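Local coordinates for putative molybdenum carrier protein (Syntrophus aciditrophicus SB, PDB 3IMK) that is of unknown function but belongs to the SLOG superfamily and may carry molybdenum, at residues A[143-146]-A[147-151]; A[46-49]-A[50-53]. All coordinates share one frame; numbering follows the deposited sequence. Where two conformers were deposited one is given.

Contact 1 of 2, residues A[143-146]-A[147-151]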
loop_
_atom_site.group_PDB
_atom_site.type_symbol
_atom_site.label_atom_id
_atom_site.label_comp_id
_atom_site.label_asym_id
_atom_site.label_seq_id
_atom_site.Cartn_x
_atom_site.Cartn_y
_atom_site.Cartn_z
ATOM N N PRO A 143 6.242 -8.175 -12.481
ATOM C CA PRO A 143 5.324 -7.750 -13.521
ATOM C C PRO A 143 3.851 -8.051 -13.233
ATOM O O PRO A 143 3.015 -7.471 -13.891
ATOM C CB PRO A 143 5.782 -8.532 -14.765
ATOM C CG PRO A 143 7.171 -8.928 -14.457
ATOM C CD PRO A 143 7.191 -9.186 -12.975
ATOM N N GLU A 144 3.553 -8.905 -12.255
ATOM C CA GLU A 144 2.186 -9.276 -11.912
ATOM C C GLU A 144 1.671 -8.502 -10.701
ATOM O O GLU A 144 0.480 -8.641 -10.360
ATOM C CB GLU A 144 2.067 -10.792 -11.606
ATOM C CG GLU A 144 2.355 -11.702 -12.808
ATOM C CD GLU A 144 2.234 -13.210 -12.513
ATOM O OE1 GLU A 144 2.341 -13.610 -11.324
ATOM O OE2 GLU A 144 2.054 -13.986 -13.470
ATOM N N ILE A 145 2.509 -7.719 -10.019
ATOM C CA ILE A 145 2.051 -7.128 -8.759
ATOM C C ILE A 145 0.993 -6.026 -8.900
ATOM O O ILE A 145 0.113 -5.926 -8.070
ATOM C CB ILE A 145 3.233 -6.682 -7.866
ATOM C CG1 ILE A 145 2.767 -6.515 -6.420
ATOM C CG2 ILE A 145 3.869 -5.383 -8.394
ATOM C CD1 ILE A 145 2.269 -7.739 -5.775
ATOM N N TYR A 146 1.050 -5.243 -9.980
ATOM C CA TYR A 146 0.060 -4.169 -10.167
ATOM C C TYR A 146 -1.340 -4.777 -10.261
ATOM O O TYR A 146 -2.245 -4.413 -9.526
ATOM C CB TYR A 146 0.389 -3.351 -11.432
ATOM C CG TYR A 146 -0.681 -2.321 -11.731
ATOM C CD1 TYR A 146 -1.795 -2.637 -12.486
ATOM C CD2 TYR A 146 -0.571 -1.026 -11.229
ATOM C CE1 TYR A 146 -2.794 -1.711 -12.709
ATOM C CE2 TYR A 146 -1.553 -0.103 -11.431
ATOM C CZ TYR A 146 -2.659 -0.442 -12.211
ATOM O OH TYR A 146 -3.662 0.485 -12.431
ATOM N N GLN A 147 -1.507 -5.727 -11.178
ATOM C CA GLN A 147 -2.857 -6.273 -11.381
ATOM C C GLN A 147 -3.307 -7.146 -10.198
ATOM O O GLN A 147 -4.494 -7.200 -9.885
ATOM C CB GLN A 147 -2.977 -7.073 -12.681
ATOM C CG GLN A 147 -4.431 -7.369 -13.083
ATOM C CD GLN A 147 -5.265 -6.099 -13.263
ATOM O OE1 GLN A 147 -4.820 -5.165 -13.948
ATOM N NE2 GLN A 147 -6.440 -6.031 -12.630
ATOM N N ALA A 148 -2.369 -7.853 -9.587
ATOM C CA ALA A 148 -2.718 -8.650 -8.433
ATOM C C ALA A 148 -3.250 -7.761 -7.301
ATOM O O ALA A 148 -4.219 -8.126 -6.590
ATOM C CB ALA A 148 -1.499 -9.429 -7.955
ATOM N N THR A 149 -2.578 -6.614 -7.107
ATOM C CA THR A 149 -3.010 -5.626 -6.122
ATOM C C THR A 149 -4.418 -5.108 -6.445
ATOM O O THR A 149 -5.286 -5.039 -5.573
ATOM C CB THR A 149 -1.971 -4.496 -6.005
ATOM O OG1 THR A 149 -0.774 -5.087 -5.496
ATOM C CG2 THR A 149 -2.453 -3.443 -5.009
HETATM N N MSE A 150 -4.648 -4.720 -7.712
HETATM C CA MSE A 150 -5.996 -4.287 -8.124
HETATM C C MSE A 150 -7.042 -5.351 -7.809
HETATM O O MSE A 150 -8.108 -5.039 -7.285
HETATM C CB MSE A 150 -6.043 -3.900 -9.617
HETATM C CG MSE A 150 -5.138 -2.734 -10.012
HETATM SE SE MSE A 150 -5.800 -1.066 -9.357
HETATM C CE MSE A 150 -7.408 -0.761 -10.425
ATOM N N ASP A 151 -6.739 -6.594 -8.179
ATOM C CA ASP A 151 -7.699 -7.685 -8.071
ATOM C C ASP A 151 -7.980 -7.959 -6.588
ATOM O O ASP A 151 -9.123 -8.176 -6.207
ATOM C CB ASP A 151 -7.155 -8.954 -8.748
ATOM C CG ASP A 151 -7.063 -8.869 -10.247
ATOM O OD1 ASP A 151 -7.644 -7.943 -10.838
ATOM O OD2 ASP A 151 -6.384 -9.773 -10.848
HETATM O O HOH W 1 0.417 -6.461 -13.287
#
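The backbone O of I145 is gripped twice by T149: by N at 2.9 Å, as the i to i+4 bond of the helix, and by OG1 at 2.8 Å. The two donors come from opposite faces of the carbonyl plane. A chi1 of -64° sets OG1 beside the backbone N of T149, where it can donate to I145 O. One residue on, M150 N donates to Y146 O at 3.0 Å, nearly straight at 169°. Side chains repeat this spacing: in the conformer given, M150 CG approaches the Y146 ring obliquely and off-centre, 4.2 Å from its centroid, a CH-pi contact, while SE of this selenomethionine lies 4.9 Å from the same centroid, an oblique Met-aromatic contact. The Y146 hydroxyl itself bonds to D25. Replacing Y146 by alanine would probably leave D25 without this hydroxyl partner, and M150 without the ring beside it. Ahead of this, a water bridges P143 O and Q147 N. Further along, Q147 NE2 reaches D151 OD1 at 2.9 Å, from above the carboxylate plane. The segment leads into helix 145-157, which rests Y146, T149 and M150 on helix 19-29, and I145 and T149 on I80 of strand 76-81.

Contact 2 of 2, residues A[46-49]-A[50-53]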
loop_
_atom_site.group_PDB
_atom_site.type_symbol
_atom_site.label_atom_id
_atom_site.label_comp_id
_atom_site.label_asym_id
_atom_site.label_seq_id
_atom_site.Cartn_x
_atom_site.Cartn_y
_atom_site.Cartn_z
ATOM N N GLY A 46 10.245 4.408 -13.989
ATOM C CA GLY A 46 9.374 4.838 -15.109
ATOM C C GLY A 46 9.078 6.323 -15.192
ATOM O O GLY A 46 8.328 6.755 -16.090
ATOM N N GLY A 47 9.700 7.147 -14.363
ATOM C CA GLY A 47 9.642 8.585 -14.436
ATOM C C GLY A 47 8.757 9.244 -13.401
ATOM O O GLY A 47 8.118 8.582 -12.588
ATOM N N ARG A 48 8.778 10.561 -13.418
ATOM C CA ARG A 48 8.045 11.443 -12.514
ATOM C C ARG A 48 6.597 10.911 -12.334
ATOM O O ARG A 48 5.902 10.662 -13.312
ATOM C CB ARG A 48 8.041 12.857 -13.117
ATOM C CG ARG A 48 7.479 13.940 -12.225
ATOM C CD ARG A 48 7.535 15.294 -12.907
ATOM N NE ARG A 48 6.844 16.326 -12.142
ATOM C CZ ARG A 48 7.389 17.030 -11.159
ATOM N NH1 ARG A 48 8.652 16.828 -10.805
ATOM N NH2 ARG A 48 6.673 17.965 -10.529
ATOM N N VAL A 49 6.148 10.729 -11.105
ATOM C CA VAL A 49 4.774 10.247 -10.895
ATOM C C VAL A 49 3.836 11.260 -11.571
ATOM O O VAL A 49 3.923 12.459 -11.298
ATOM C CB VAL A 49 4.406 10.116 -9.380
ATOM C CG1 VAL A 49 2.946 9.668 -9.237
ATOM C CG2 VAL A 49 5.355 9.149 -8.615
ATOM N N PRO A 50 2.932 10.787 -12.456
ATOM C CA PRO A 50 2.097 11.726 -13.215
ATOM C C PRO A 50 1.370 12.746 -12.334
ATOM O O PRO A 50 0.959 12.440 -11.222
ATOM C CB PRO A 50 1.131 10.818 -13.959
ATOM C CG PRO A 50 1.920 9.585 -14.191
ATOM C CD PRO A 50 2.753 9.413 -12.921
ATOM N N GLU A 51 1.221 13.957 -12.842
ATOM C CA GLU A 51 0.670 15.045 -12.060
ATOM C C GLU A 51 -0.810 14.860 -11.687
ATOM O O GLU A 51 -1.307 15.537 -10.803
ATOM C CB GLU A 51 0.880 16.357 -12.802
ATOM C CG GLU A 51 2.368 16.691 -12.955
ATOM C CD GLU A 51 3.054 17.279 -11.699
ATOM O OE1 GLU A 51 2.516 17.219 -10.559
ATOM O OE2 GLU A 51 4.169 17.831 -11.877
ATOM N N THR A 52 -1.491 13.957 -12.364
ATOM C CA THR A 52 -2.884 13.704 -12.045
ATOM C C THR A 52 -3.035 13.151 -10.613
ATOM O O THR A 52 -4.083 13.310 -9.986
ATOM C CB THR A 52 -3.494 12.758 -13.050
ATOM O OG1 THR A 52 -2.598 11.657 -13.254
ATOM C CG2 THR A 52 -3.704 13.473 -14.391
ATOM N N TYR A 53 -1.997 12.514 -10.088
ATOM C CA TYR A 53 -2.034 12.011 -8.711
ATOM C C TYR A 53 -1.665 13.122 -7.712
ATOM O O TYR A 53 -0.575 13.708 -7.797
ATOM C CB TYR A 53 -1.038 10.869 -8.525
ATOM C CG TYR A 53 -1.283 9.650 -9.394
ATOM C CD1 TYR A 53 -2.220 8.689 -9.043
ATOM C CD2 TYR A 53 -0.577 9.471 -10.582
ATOM C CE1 TYR A 53 -2.446 7.556 -9.858
ATOM C CE2 TYR A 53 -0.791 8.360 -11.361
ATOM C CZ TYR A 53 -1.714 7.404 -10.996
ATOM O OH TYR A 53 -1.915 6.316 -11.793
#
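R48 and E51 meet at a single oxygen: OE2 of E51 receives NH2 of R48 at 2.8 Å and NE of R48 at 3.1 Å, a side-on salt bridge. OE2 sits in the guanidinium plane at its edge, and the two flat groups are turned 55° apart; both donors come from the same face of the carboxylate. NH2 arrives on the syn side, whereas NE stands well above the carboxylate plane, and its bond is the more bent of the two, at 143°. R48 runs extended from CG to NE, while E51 folds at chi2 (-79°), which brings its carboxylate back to the arginine.

This charged pair belongs to the exposed side of the turn. The close packing lies at V49, which is buried: its CG1 lies 3.7 Å from CD of P50 and 3.8 Å from CD2 of Y53, approaching that ring obliquely. P50 to Y53 is a type I beta turn, closed by Y53 N to P50 O at 3.2 Å. R42 joins the backbone from outside, bonding to the carbonyls of V49, P50 and Y53, and Y53 OH bonds to D25. The chemistry therefore divides the loop: an exposed ion pair spans the V49-P50 junction, V49 packs its CG1 against P50 and the Y53 ring, and a second arginine, R42, spends its N-H groups on backbone carbonyls.

How the contacts relate
From the N terminus, the chain passes strand 10-12, helix 19-29 and strand 34-38 before reaching contact 2, a short turn in the loop leading to strand 56-57. The remaining strands of the parallel sheet and their intervening helices follow, and contact 1 comes last, at the start of helix 145-157 after strand 131-135. The two are in series, neither enclosing nor crossing the other, and each closes just a few residues. Their centres lie 19 Å apart and their nearest atoms about 6 Å, without touching. Helix 19-29 is their common neighbour: D25 binds Y53 through OD1 and Y146 through OD2, indirectly tying the edge-strand loop to the C-terminal helix.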